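L-talarate/Galactarate Dehydratase (PDB 2PP0) catalyses the magnesium-dependent dehydration of L-talarate and galactarate to 5-keto-4-deoxy-D-glucarate, and the competing epimerization of L-talarate to galactarate. Local coordinates at residues Leu40-Ser45 with Phe171-Leu176; Val44-Val49 with Asp226-Trp231; Val76-Ser81 with His328-Val333; Cys164-Gly169 with Leu347-Trp352. All blocks are in the same frame, centred on the assembly; numbering follows the deposited sequence.

Interaction 1 (Leu40-Ser45 with Phe171-Leu176); sequences LATPVS and FLHTPL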
loop_
_atom_site.group_PDB
_atom_site.type_symbol
_atom_site.label_atom_id
_atom_site.label_comp_id
_atom_site.label_asym_id
_atom_site.label_seq_id
_atom_site.Cartn_x
_atom_site.Cartn_y
_atom_site.Cartn_z
ATOM N N LEU B 40 -20.515 -0.025 30.166
ATOM C CA LEU B 40 -21.266 1.170 29.808
ATOM C C LEU B 40 -22.426 1.269 30.803
ATOM O O LEU B 40 -23.442 0.584 30.651
ATOM C CB LEU B 40 -21.820 1.051 28.385
ATOM C CG LEU B 40 -20.841 0.957 27.211
ATOM C CD1 LEU B 40 -21.618 0.674 25.932
ATOM C CD2 LEU B 40 -20.047 2.251 27.083
ATOM N N ALA B 41 -22.266 2.111 31.821
ATOM C CA ALA B 41 -23.286 2.291 32.856
ATOM C C ALA B 41 -24.616 2.769 32.297
ATOM O O ALA B 41 -25.663 2.586 32.924
ATOM C CB ALA B 41 -22.791 3.264 33.916
ATOM N N THR B 42 -24.577 3.398 31.128
ATOM C CA THR B 42 -25.796 3.872 30.485
ATOM C C THR B 42 -26.029 3.028 29.233
ATOM O O THR B 42 -25.357 3.220 28.219
ATOM C CB THR B 42 -25.678 5.352 30.067
ATOM O OG1 THR B 42 -25.518 6.169 31.233
ATOM C CG2 THR B 42 -26.921 5.793 29.310
ATOM N N PRO B 43 -26.979 2.073 29.295
ATOM C CA PRO B 43 -27.291 1.200 28.157
ATOM C C PRO B 43 -27.456 1.997 26.869
ATOM O O PRO B 43 -28.176 2.995 26.830
ATOM C CB PRO B 43 -28.584 0.521 28.588
ATOM C CG PRO B 43 -28.404 0.408 30.083
ATOM C CD PRO B 43 -27.867 1.780 30.435
ATOM N N VAL B 44 -26.778 1.548 25.820
ATOM C CA VAL B 44 -26.827 2.223 24.531
ATOM C C VAL B 44 -27.674 1.467 23.517
ATOM O O VAL B 44 -27.529 0.254 23.347
ATOM C CB VAL B 44 -25.412 2.385 23.945
ATOM C CG1 VAL B 44 -25.486 3.089 22.606
ATOM C CG2 VAL B 44 -24.533 3.158 24.921
ATOM N N SER B 45 -28.553 2.191 22.834
ATOM C CA SER B 45 -29.397 1.567 21.833
ATOM C C SER B 45 -29.647 2.475 20.636
ATOM O O SER B 45 -29.976 3.654 20.788
ATOM C CB SER B 45 -30.730 1.132 22.462
ATOM O OG SER B 45 -31.463 2.235 22.957
ATOM N N PHE B 171 -27.614 9.129 20.321
ATOM C CA PHE B 171 -28.300 7.833 20.311
ATOM C C PHE B 171 -29.799 7.912 20.609
ATOM O O PHE B 171 -30.280 8.886 21.199
ATOM C CB PHE B 171 -27.606 6.879 21.287
ATOM C CG PHE B 171 -26.389 6.200 20.709
ATOM C CD1 PHE B 171 -26.513 5.004 20.006
ATOM C CD2 PHE B 171 -25.118 6.754 20.867
ATOM C CE1 PHE B 171 -25.387 4.362 19.472
ATOM C CE2 PHE B 171 -23.985 6.124 20.336
ATOM C CZ PHE B 171 -24.121 4.924 19.638
ATOM N N LEU B 172 -30.526 6.869 20.201
ATOM C CA LEU B 172 -31.983 6.795 20.358
ATOM C C LEU B 172 -32.575 6.579 21.754
ATOM O O LEU B 172 -33.785 6.711 21.937
ATOM C CB LEU B 172 -32.547 5.735 19.405
ATOM C CG LEU B 172 -32.677 6.181 17.945
ATOM C CD1 LEU B 172 -32.951 4.979 17.058
ATOM C CD2 LEU B 172 -33.791 7.221 17.824
ATOM N N HIS B 173 -31.746 6.242 22.733
ATOM C CA HIS B 173 -32.247 6.044 24.091
ATOM C C HIS B 173 -32.163 7.376 24.835
ATOM O O HIS B 173 -32.565 7.488 25.994
ATOM C CB HIS B 173 -31.404 4.992 24.811
ATOM C CG HIS B 173 -29.956 5.357 24.920
ATOM N ND1 HIS B 173 -29.482 6.256 25.852
ATOM C CD2 HIS B 173 -28.883 4.972 24.188
ATOM C CE1 HIS B 173 -28.179 6.410 25.689
ATOM N NE2 HIS B 173 -27.791 5.643 24.685
ATOM N N THR B 174 -31.642 8.386 24.146
ATOM C CA THR B 174 -31.468 9.719 24.711
ATOM C C THR B 174 -32.617 10.661 24.344
ATOM O O THR B 174 -32.873 10.912 23.164
ATOM C CB THR B 174 -30.136 10.337 24.217
ATOM O OG1 THR B 174 -29.052 9.453 24.535
ATOM C CG2 THR B 174 -29.888 11.689 24.870
ATOM N N PRO B 175 -33.328 11.196 25.354
ATOM C CA PRO B 175 -34.442 12.113 25.082
ATOM C C PRO B 175 -33.945 13.320 24.291
ATOM O O PRO B 175 -32.775 13.695 24.399
ATOM C CB PRO B 175 -34.926 12.496 26.479
ATOM C CG PRO B 175 -34.583 11.284 27.301
ATOM C CD PRO B 175 -33.198 10.943 26.799
ATOM N N LEU B 176 -34.832 13.931 23.514
ATOM C CA LEU B 176 -34.468 15.079 22.693
ATOM C C LEU B 176 -33.741 16.210 23.424
ATOM O O LEU B 176 -32.715 16.700 22.948
ATOM C CB LEU B 176 -35.707 15.640 21.994
ATOM C CG LEU B 176 -35.478 16.861 21.095
ATOM C CD1 LEU B 176 -34.377 16.562 20.089
ATOM C CD2 LEU B 176 -36.774 17.221 20.376
#
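V44 and S45 meet F171, L172 and H173 where a capping-domain segment of this enolase-superfamily enzyme, with the short strand 43-44, lies against a type I beta turn, F171 to T174, in the loop that leads from strand 161-166 of the barrel to helix 176-188. The tight part is at the F171 ring. V44 carries CG1 anti to its backbone N (chi1 -180°), which lays this methyl over one face of the ring, 3.5 Å from the centroid, in a CH-pi contact somewhat offset toward the rim. S45 O comes to the edge of the same ring and also takes a weak hydrogen bond from L172 N at 3.3 Å, with an N-H...O angle of 124°. Between this end and the surface stands the partly exposed imidazole of H173. Its chi1 of 60° sets CG between the backbone N and the carbonyl carbon and turns the ring against P43 O and the backbone of V44 and S45. P43 O sits over the centre of its face, while OG of S45 presses on H173 CB at 3.3 Å.

Toward solvent the contact thins. P43 is exposed and gives little beyond its carbonyl, and T42 offers the ring a single methyl, crossing the imidazole at about a right angle with CG2 3.9 Å from H173 CE1. The hydroxyl of T42 is engaged by D8 of the second subunit, and V44 touches N6 of that subunit. F171 lies near the proton acceptor K197 and a bound glycerol. S45 N approaches the imidazole edge, near its plane, 3.1 Å from H173 CD2.

Interaction 2 (Val44-Val49 with Asp226-Trp231); sequences VSDAKV and DANQQW. With GOL (glycerol), chain E.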
loop_
_atom_site.group_PDB
_atom_site.type_symbol
_atom_site.label_atom_id
_atom_site.label_comp_id
_atom_site.label_asym_id
_atom_site.label_seq_id
_atom_site.Cartn_x
_atom_site.Cartn_y
_atom_site.Cartn_z
ATOM N N VAL B 44 -26.778 1.548 25.820
ATOM C CA VAL B 44 -26.827 2.223 24.531
ATOM C C VAL B 44 -27.674 1.467 23.517
ATOM O O VAL B 44 -27.529 0.254 23.347
ATOM C CB VAL B 44 -25.412 2.385 23.945
ATOM C CG1 VAL B 44 -25.486 3.089 22.606
ATOM C CG2 VAL B 44 -24.533 3.158 24.921
ATOM N N SER B 45 -28.553 2.191 22.834
ATOM C CA SER B 45 -29.397 1.567 21.833
ATOM C C SER B 45 -29.647 2.475 20.636
ATOM O O SER B 45 -29.976 3.654 20.788
ATOM C CB SER B 45 -30.730 1.132 22.462
ATOM O OG SER B 45 -31.463 2.235 22.957
ATOM N N ASP B 46 -29.450 1.920 19.443
ATOM C CA ASP B 46 -29.692 2.643 18.201
ATOM C C ASP B 46 -30.977 2.059 17.612
ATOM O O ASP B 46 -31.744 1.405 18.323
ATOM C CB ASP B 46 -28.522 2.466 17.217
ATOM C CG ASP B 46 -28.081 1.012 17.067
ATOM O OD1 ASP B 46 -28.938 0.105 17.054
ATOM O OD2 ASP B 46 -26.863 0.774 16.947
ATOM N N ALA B 47 -31.214 2.276 16.322
ATOM C CA ALA B 47 -32.425 1.756 15.691
ATOM C C ALA B 47 -32.531 0.228 15.730
ATOM O O ALA B 47 -33.633 -0.323 15.667
ATOM C CB ALA B 47 -32.514 2.246 14.251
ATOM N N LYS B 48 -31.397 -0.457 15.824
ATOM C CA LYS B 48 -31.398 -1.919 15.865
ATOM C C LYS B 48 -32.132 -2.433 17.103
ATOM O O LYS B 48 -32.702 -3.529 17.091
ATOM C CB LYS B 48 -29.963 -2.455 15.853
ATOM C CG LYS B 48 -29.210 -2.160 14.559
ATOM C CD LYS B 48 -27.816 -2.780 14.556
ATOM C CE LYS B 48 -26.803 -1.960 15.353
ATOM N NZ LYS B 48 -27.066 -1.908 16.821
ATOM N N VAL B 49 -32.114 -1.635 18.166
ATOM C CA VAL B 49 -32.780 -1.993 19.410
ATOM C C VAL B 49 -34.253 -1.583 19.369
ATOM O O VAL B 49 -35.125 -2.353 19.768
ATOM C CB VAL B 49 -32.113 -1.308 20.626
ATOM C CG1 VAL B 49 -32.848 -1.688 21.910
ATOM C CG2 VAL B 49 -30.647 -1.702 20.709
ATOM N N ASP B 226 -27.701 8.414 10.860
ATOM C CA ASP B 226 -27.381 6.993 10.752
ATOM C C ASP B 226 -28.617 6.145 11.097
ATOM O O ASP B 226 -29.121 6.209 12.219
ATOM C CB ASP B 226 -26.233 6.685 11.722
ATOM C CG ASP B 226 -25.788 5.242 11.677
ATOM O OD1 ASP B 226 -26.351 4.457 10.887
ATOM O OD2 ASP B 226 -24.863 4.894 12.441
ATOM N N ALA B 227 -29.100 5.356 10.137
ATOM C CA ALA B 227 -30.284 4.515 10.358
ATOM C C ALA B 227 -29.946 3.102 10.810
ATOM O O ALA B 227 -30.839 2.323 11.150
ATOM C CB ALA B 227 -31.124 4.454 9.093
ATOM N N ASN B 228 -28.660 2.765 10.805
ATOM C CA ASN B 228 -28.224 1.438 11.219
ATOM C C ASN B 228 -29.016 0.292 10.570
ATOM O O ASN B 228 -29.443 -0.647 11.251
ATOM C CB ASN B 228 -28.280 1.320 12.749
ATOM C CG ASN B 228 -27.074 1.967 13.430
ATOM O OD1 ASN B 228 -25.976 1.407 13.437
ATOM N ND2 ASN B 228 -27.273 3.149 13.989
ATOM N N GLN B 229 -29.199 0.387 9.252
ATOM C CA GLN B 229 -29.886 -0.630 8.447
ATOM C C GLN B 229 -31.375 -0.837 8.707
ATOM O O GLN B 229 -31.960 -1.779 8.165
ATOM C CB GLN B 229 -29.218 -1.996 8.633
ATOM C CG GLN B 229 -27.695 -2.012 8.668
ATOM C CD GLN B 229 -27.164 -3.403 8.954
ATOM O OE1 GLN B 229 -27.364 -4.326 8.166
ATOM N NE2 GLN B 229 -26.493 -3.563 10.089
ATOM N N GLN B 230 -32.004 0.031 9.491
ATOM C CA GLN B 230 -33.405 -0.195 9.834
ATOM C C GLN B 230 -34.545 0.240 8.912
ATOM O O GLN B 230 -35.710 0.085 9.274
ATOM C CB GLN B 230 -33.668 0.323 11.252
ATOM C CG GLN B 230 -32.816 -0.372 12.318
ATOM C CD GLN B 230 -32.746 -1.885 12.142
ATOM O OE1 GLN B 230 -31.686 -2.439 11.838
ATOM N NE2 GLN B 230 -33.876 -2.561 12.333
ATOM N N TRP B 231 -34.244 0.781 7.737
ATOM C CA TRP B 231 -35.324 1.148 6.821
ATOM C C TRP B 231 -35.360 0.147 5.682
ATOM O O TRP B 231 -34.353 -0.501 5.386
ATOM C CB TRP B 231 -35.115 2.528 6.193
ATOM C CG TRP B 231 -35.226 3.683 7.119
ATOM C CD1 TRP B 231 -36.106 3.831 8.152
ATOM C CD2 TRP B 231 -34.473 4.896 7.052
ATOM N NE1 TRP B 231 -35.948 5.067 8.733
ATOM C CE2 TRP B 231 -34.952 5.742 8.077
ATOM C CE3 TRP B 231 -33.438 5.351 6.221
ATOM C CZ2 TRP B 231 -34.432 7.025 8.295
ATOM C CZ3 TRP B 231 -32.921 6.628 6.437
ATOM C CH2 TRP B 231 -33.421 7.449 7.467
HETATM C C1 GOL E . -21.991 0.975 17.241
HETATM O O1 GOL E . -20.589 1.198 17.116
HETATM C C2 GOL E . -22.754 2.097 16.538
HETATM O O2 GOL E . -22.676 1.923 15.115
HETATM C C3 GOL E . -24.210 2.077 17.000
HETATM O O3 GOL E . -25.060 2.650 16.003
HETATM O O HOH W 1 -29.768 4.126 14.746
#
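A47, opening helix 47-50, packs on the type I' turn A227 to Q230, its CA 6.1 Å from the CA of N228. D46 precedes the helix as its N-cap: OD1 accepts from K48 N on the anti side, 29° out of the carboxylate plane. The K48 chain bends at its last two torsions and brings NZ back to both syn lone pairs of D46, a salt bridge with NZ 2.7 Å from OD2. Thus held, the carboxylate lies stacked against the N228 amide, their planes 29° apart. The methyl of A47 packs on CG of Q230 at 3.3 Å, and CG of K48 passes N228 O. A water accepts from A47 N and from the side-chain amide N228 ND2, both at 2.8 Å, and donates a weak bond to D226 O. On the barrel side, D226 OD1 accepts from N228 N at 2.9 Å, from above the carboxylate plane, an Asx turn, whereas D226 OD2 forms a salt bridge with K197 NZ. Glycerol O3 lies 2.8 Å from D46 OD2 and also close to the N228 amide. D46, A47, K48 and N228 bind substrate and D226 binds magnesium, so capping-domain and barrel groups meet on one pocket, occupied here by glycerol, probably from the crystallisation liquor.

Interaction 3 (Val76-Ser81 with His328-Val333); sequences VGFSYS and HFAMEV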
loop_
_atom_site.group_PDB
_atom_site.type_symbol
_atom_site.label_atom_id
_atom_site.label_comp_id
_atom_site.label_asym_id
_atom_site.label_seq_id
_atom_site.Cartn_x
_atom_site.Cartn_y
_atom_site.Cartn_z
ATOM N N VAL B 76 1.507 -2.806 20.275
ATOM C CA VAL B 76 0.220 -3.090 20.885
ATOM C C VAL B 76 -0.902 -2.782 19.895
ATOM O O VAL B 76 -0.819 -1.827 19.123
ATOM C CB VAL B 76 0.019 -2.252 22.173
ATOM C CG1 VAL B 76 -0.040 -0.774 21.830
ATOM C CG2 VAL B 76 -1.246 -2.694 22.891
ATOM N N GLY B 77 -1.948 -3.603 19.921
ATOM C CA GLY B 77 -3.077 -3.413 19.029
ATOM C C GLY B 77 -4.306 -4.080 19.618
ATOM O O GLY B 77 -4.196 -4.830 20.587
ATOM N N PHE B 78 -5.479 -3.820 19.049
ATOM C CA PHE B 78 -6.687 -4.429 19.589
ATOM C C PHE B 78 -7.826 -4.513 18.587
ATOM O O PHE B 78 -7.811 -3.856 17.545
ATOM C CB PHE B 78 -7.168 -3.630 20.807
ATOM C CG PHE B 78 -7.723 -2.270 20.463
ATOM C CD1 PHE B 78 -9.059 -2.119 20.098
ATOM C CD2 PHE B 78 -6.898 -1.144 20.470
ATOM C CE1 PHE B 78 -9.569 -0.865 19.742
ATOM C CE2 PHE B 78 -7.395 0.113 20.115
ATOM C CZ PHE B 78 -8.732 0.255 19.751
ATOM N N SER B 79 -8.806 -5.347 18.921
ATOM C CA SER B 79 -10.017 -5.499 18.124
ATOM C C SER B 79 -11.125 -5.464 19.171
ATOM O O SER B 79 -10.846 -5.362 20.372
ATOM C CB SER B 79 -10.028 -6.818 17.331
ATOM O OG SER B 79 -10.043 -7.956 18.168
ATOM N N TYR B 80 -12.378 -5.532 18.747
ATOM C CA TYR B 80 -13.454 -5.460 19.719
ATOM C C TYR B 80 -14.689 -6.168 19.204
ATOM O O TYR B 80 -14.735 -6.616 18.063
ATOM C CB TYR B 80 -13.814 -3.997 19.969
ATOM C CG TYR B 80 -14.589 -3.388 18.816
ATOM C CD1 TYR B 80 -15.987 -3.396 18.805
ATOM C CD2 TYR B 80 -13.929 -2.879 17.699
ATOM C CE1 TYR B 80 -16.704 -2.917 17.709
ATOM C CE2 TYR B 80 -14.638 -2.398 16.599
ATOM C CZ TYR B 80 -16.023 -2.422 16.610
ATOM O OH TYR B 80 -16.727 -1.959 15.516
ATOM N N SER B 81 -15.691 -6.252 20.064
ATOM C CA SER B 81 -16.961 -6.846 19.688
ATOM C C SER B 81 -18.041 -6.178 20.512
ATOM O O SER B 81 -17.898 -6.020 21.725
ATOM C CB SER B 81 -16.974 -8.353 19.945
ATOM O OG SER B 81 -18.213 -8.907 19.521
ATOM N N HIS B 328 -15.248 3.770 10.907
ATOM C CA HIS B 328 -16.164 3.617 12.025
ATOM C C HIS B 328 -15.474 3.295 13.345
ATOM O O HIS B 328 -14.611 2.416 13.406
ATOM C CB HIS B 328 -17.189 2.525 11.703
ATOM C CG HIS B 328 -17.939 2.028 12.897
ATOM N ND1 HIS B 328 -17.532 0.932 13.628
ATOM C CD2 HIS B 328 -19.053 2.494 13.508
ATOM C CE1 HIS B 328 -18.365 0.744 14.637
ATOM N NE2 HIS B 328 -19.296 1.679 14.587
ATOM N N PHE B 329 -15.850 4.026 14.393
ATOM C CA PHE B 329 -15.320 3.778 15.733
ATOM C C PHE B 329 -13.792 3.850 15.790
ATOM O O PHE B 329 -13.160 4.531 14.981
ATOM C CB PHE B 329 -15.815 2.392 16.184
ATOM C CG PHE B 329 -15.718 2.134 17.669
ATOM C CD1 PHE B 329 -16.177 3.068 18.593
ATOM C CD2 PHE B 329 -15.241 0.912 18.137
ATOM C CE1 PHE B 329 -16.167 2.783 19.964
ATOM C CE2 PHE B 329 -15.227 0.616 19.499
ATOM C CZ PHE B 329 -15.693 1.554 20.416
ATOM N N ALA B 330 -13.224 3.153 16.771
ATOM C CA ALA B 330 -11.783 3.068 17.008
ATOM C C ALA B 330 -10.950 4.241 16.477
ATOM O O ALA B 330 -10.022 4.037 15.692
ATOM C CB ALA B 330 -11.255 1.755 16.435
ATOM N N MET B 331 -11.265 5.459 16.917
ATOM C CA MET B 331 -10.525 6.633 16.457
ATOM C C MET B 331 -9.041 6.545 16.808
ATOM O O MET B 331 -8.199 7.155 16.140
ATOM C CB MET B 331 -11.140 7.929 17.024
ATOM C CG MET B 331 -11.287 7.987 18.542
ATOM S SD MET B 331 -12.070 9.524 19.124
ATOM C CE MET B 331 -11.517 9.517 20.831
ATOM N N GLU B 332 -8.723 5.765 17.837
ATOM C CA GLU B 332 -7.339 5.593 18.272
ATOM C C GLU B 332 -6.506 4.978 17.152
ATOM O O GLU B 332 -5.292 5.186 17.071
ATOM C CB GLU B 332 -7.278 4.704 19.520
ATOM C CG GLU B 332 -7.914 5.311 20.788
ATOM C CD GLU B 332 -9.434 5.435 20.723
ATOM O OE1 GLU B 332 -10.071 4.760 19.881
ATOM O OE2 GLU B 332 -10.002 6.201 21.533
ATOM N N VAL B 333 -7.166 4.217 16.284
ATOM C CA VAL B 333 -6.493 3.594 15.153
ATOM C C VAL B 333 -6.835 4.320 13.853
ATOM O O VAL B 333 -5.955 4.602 13.036
ATOM C CB VAL B 333 -6.900 2.112 14.996
ATOM C CG1 VAL B 333 -6.261 1.534 13.748
ATOM C CG2 VAL B 333 -6.480 1.317 16.235
#
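Y80 OH and H328 ND1 are both hydrogen-bonded to a single carboxylate oxygen, OD2 of D301. With this partner in common, Y80 OH lies in the plane of the imidazole, at its edge, 3.3 Å from H328 CE1. The edge of F329 points at one face of the Y80 ring. F329 CD2 stands over that face, 3.7 Å from Y80 CE2, and the two rings form an edge-to-face pair with centroids 5.0 Å apart and planes at 68°. With CG anti to its backbone N (chi1 -163°), F329 turns its ring toward Y80, while its own CB covers one face of the H328 imidazole. Two residues earlier in strand 74-81 the contact is purely apolar and wider. F78 reaches A330 CB at 4.4 Å with CZ, and V333 CG2 at 4.2 Å with CE2, so it rests on the loop and first turn that begin helix 331-339. Strand 74-81 is an outer strand of the antiparallel sheet of the capping domain, and H328 follows the barrel strand 324-325. H328 is the catalytic proton donor/acceptor, and its NE2 hydrogen-bonds to glycerol. D301 is held to increase the basicity of this histidine. Sharing OD2 of D301 and bordering the imidazole edge, Y80 is placed as a second-shell residue, consistent with a part in orienting D301 and H328.

Interaction 4 (Cys164-Gly169 with Leu347-Trp352); sequences CYNTSG and LEHFEW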
loop_
_atom_site.group_PDB
_atom_site.type_symbol
_atom_site.label_atom_id
_atom_site.label_comp_id
_atom_site.label_asym_id
_atom_site.label_seq_id
_atom_site.Cartn_x
_atom_site.Cartn_y
_atom_site.Cartn_z
ATOM N N CYS B 164 -13.591 15.903 12.836
ATOM C CA CYS B 164 -14.187 14.933 13.743
ATOM C C CYS B 164 -15.634 15.272 14.112
ATOM O O CYS B 164 -15.965 16.435 14.355
ATOM C CB CYS B 164 -13.318 14.855 15.007
ATOM S SG CYS B 164 -13.699 13.521 16.158
ATOM N N TYR B 165 -16.495 14.253 14.137
ATOM C CA TYR B 165 -17.892 14.435 14.507
ATOM C C TYR B 165 -18.191 13.510 15.691
ATOM O O TYR B 165 -17.510 12.501 15.883
ATOM C CB TYR B 165 -18.815 14.119 13.315
ATOM C CG TYR B 165 -18.956 12.648 12.969
ATOM C CD1 TYR B 165 -19.906 11.845 13.608
ATOM C CD2 TYR B 165 -18.141 12.058 12.004
ATOM C CE1 TYR B 165 -20.042 10.489 13.293
ATOM C CE2 TYR B 165 -18.265 10.706 11.680
ATOM C CZ TYR B 165 -19.219 9.929 12.329
ATOM O OH TYR B 165 -19.347 8.597 12.006
ATOM N N ASN B 166 -19.184 13.855 16.503
ATOM C CA ASN B 166 -19.517 13.007 17.642
ATOM C C ASN B 166 -20.758 12.157 17.389
ATOM O O ASN B 166 -21.706 12.603 16.743
ATOM C CB ASN B 166 -19.731 13.838 18.909
ATOM C CG ASN B 166 -20.291 13.006 20.059
ATOM O OD1 ASN B 166 -21.490 12.737 20.118
ATOM N ND2 ASN B 166 -19.420 12.580 20.962
ATOM N N THR B 167 -20.735 10.931 17.911
ATOM C CA THR B 167 -21.839 9.980 17.767
ATOM C C THR B 167 -22.455 9.647 19.125
ATOM O O THR B 167 -23.670 9.464 19.238
ATOM C CB THR B 167 -21.348 8.667 17.113
ATOM O OG1 THR B 167 -21.007 8.916 15.745
ATOM C CG2 THR B 167 -22.427 7.587 17.177
ATOM N N SER B 168 -21.603 9.571 20.146
ATOM C CA SER B 168 -22.010 9.255 21.514
ATOM C C SER B 168 -23.246 9.993 22.021
ATOM O O SER B 168 -24.099 9.398 22.686
ATOM C CB SER B 168 -20.856 9.533 22.481
ATOM O OG SER B 168 -19.785 8.635 22.271
ATOM N N GLY B 169 -23.340 11.284 21.719
ATOM C CA GLY B 169 -24.470 12.061 22.199
ATOM C C GLY B 169 -25.695 12.133 21.305
ATOM O O GLY B 169 -26.565 12.982 21.522
ATOM N N LEU B 347 -13.604 11.685 10.948
ATOM C CA LEU B 347 -13.284 10.777 12.048
ATOM C C LEU B 347 -14.468 10.772 13.012
ATOM O O LEU B 347 -15.030 11.820 13.323
ATOM C CB LEU B 347 -12.015 11.237 12.786
ATOM C CG LEU B 347 -11.397 10.258 13.799
ATOM C CD1 LEU B 347 -10.818 9.070 13.058
ATOM C CD2 LEU B 347 -10.299 10.950 14.609
ATOM N N GLU B 348 -14.834 9.589 13.489
ATOM C CA GLU B 348 -15.963 9.429 14.396
ATOM C C GLU B 348 -15.519 9.380 15.847
ATOM O O GLU B 348 -14.603 8.640 16.212
ATOM C CB GLU B 348 -16.729 8.154 14.023
ATOM C CG GLU B 348 -17.815 7.746 15.002
ATOM C CD GLU B 348 -18.648 6.587 14.484
ATOM O OE1 GLU B 348 -18.057 5.626 13.928
ATOM O OE2 GLU B 348 -19.891 6.639 14.638
ATOM N N HIS B 349 -16.176 10.169 16.686
ATOM C CA HIS B 349 -15.808 10.213 18.093
ATOM C C HIS B 349 -16.748 9.535 19.084
ATOM O O HIS B 349 -17.971 9.681 19.015
ATOM C CB HIS B 349 -15.599 11.671 18.526
ATOM C CG HIS B 349 -15.466 11.847 20.007
ATOM N ND1 HIS B 349 -16.539 11.746 20.867
ATOM C CD2 HIS B 349 -14.385 12.103 20.783
ATOM C CE1 HIS B 349 -16.125 11.931 22.109
ATOM N NE2 HIS B 349 -14.822 12.149 22.085
ATOM N N PHE B 350 -16.127 8.797 20.001
ATOM C CA PHE B 350 -16.769 8.099 21.111
ATOM C C PHE B 350 -15.748 8.295 22.235
ATOM O O PHE B 350 -14.545 8.337 21.972
ATOM C CB PHE B 350 -16.894 6.590 20.867
ATOM C CG PHE B 350 -17.998 6.193 19.928
ATOM C CD1 PHE B 350 -17.825 6.268 18.550
ATOM C CD2 PHE B 350 -19.194 5.678 20.426
ATOM C CE1 PHE B 350 -18.824 5.830 17.682
ATOM C CE2 PHE B 350 -20.198 5.240 19.563
ATOM C CZ PHE B 350 -20.009 5.315 18.191
ATOM N N GLU B 351 -16.207 8.406 23.475
ATOM C CA GLU B 351 -15.285 8.571 24.595
ATOM C C GLU B 351 -15.083 7.216 25.268
ATOM O O GLU B 351 -14.217 7.052 26.130
ATOM C CB GLU B 351 -15.855 9.563 25.617
ATOM C CG GLU B 351 -17.157 9.107 26.269
ATOM C CD GLU B 351 -18.398 9.579 25.526
ATOM O OE1 GLU B 351 -18.437 9.484 24.282
ATOM O OE2 GLU B 351 -19.345 10.040 26.197
ATOM N N TRP B 352 -15.887 6.247 24.849
ATOM C CA TRP B 352 -15.868 4.899 25.399
ATOM C C TRP B 352 -14.508 4.287 25.691
ATOM O O TRP B 352 -14.297 3.722 26.763
ATOM C CB TRP B 352 -16.637 3.958 24.470
ATOM C CG TRP B 352 -18.080 4.322 24.280
ATOM C CD1 TRP B 352 -18.746 5.381 24.833
ATOM C CD2 TRP B 352 -19.032 3.626 23.471
ATOM N NE1 TRP B 352 -20.057 5.388 24.414
ATOM C CE2 TRP B 352 -20.258 4.321 23.577
ATOM C CE3 TRP B 352 -18.969 2.482 22.666
ATOM C CZ2 TRP B 352 -21.411 3.909 22.907
ATOM C CZ3 TRP B 352 -20.115 2.071 21.999
ATOM C CH2 TRP B 352 -21.321 2.786 22.124
#
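E348 runs fully extended past CG (chi1 172°, chi2 173°) and so, on the sheet face of Y165, its carboxylate reaches T167, whose OG1 lies beside its own backbone N. The T167 hydroxyl donates to the anti lone pair of E348 OE2 at 2.8 Å. S168 OG donates to E351 OE1 at 2.6 Å, there on the syn side and 26° out of the carboxylate plane. A parallel ladder pairs C164 with L347, Y165 with E348 and N166 with H349. Y165 N donates to L347 O at 3.0 Å, H349 N to Y165 O at 2.8 Å, and T167 N to H349 O beyond the last pair. The Y165 ring spreads over E348, CA of the latter standing 4.0 Å from the centroid in a CH-pi contact, and K195 NZ hydrogen-bonds to Y165 OH and forms a salt bridge with E348 OE2. On the face of C164 and L347, N166 ND2 donates to H349 ND1 at 3.0 Å, tilted from both planes, while N166 OD1 holds G169 N in an Asx motif. F350 CZ meets T167 CG2 at 3.5 Å. These are the first and last strands of the barrel, and their pairing closes it: strand 161-166 bonds onward to 194-197, L347 and H349 pack on helix 331-339 and strand 367-369, and Y12 of the second subunit stacks on H349.

How the interactions relate
Interactions 1 and 2 begin from the same capping-domain stretch and share V44 and S45; their centres are about 12 Å apart, with L172 packing on A47. Interaction 4, its centre about 14 Å from that of interaction 1, meets it through W352 and F350, and both border the second subunit. The centres of interactions 3 and 4 are about 13 Å apart, and the two touch where E348 OE1 probably bonds F329 N. Along the chain come 40-45 with the overlapping 44-49, then 76-81, 164-169, 171-176, 226-231, 328-333 and 347-352, so contacts 1 to 3 tie early capping-domain segments to later barrel loops, while interaction 4 joins the first and last strands of the barrel. Together they frame one active site.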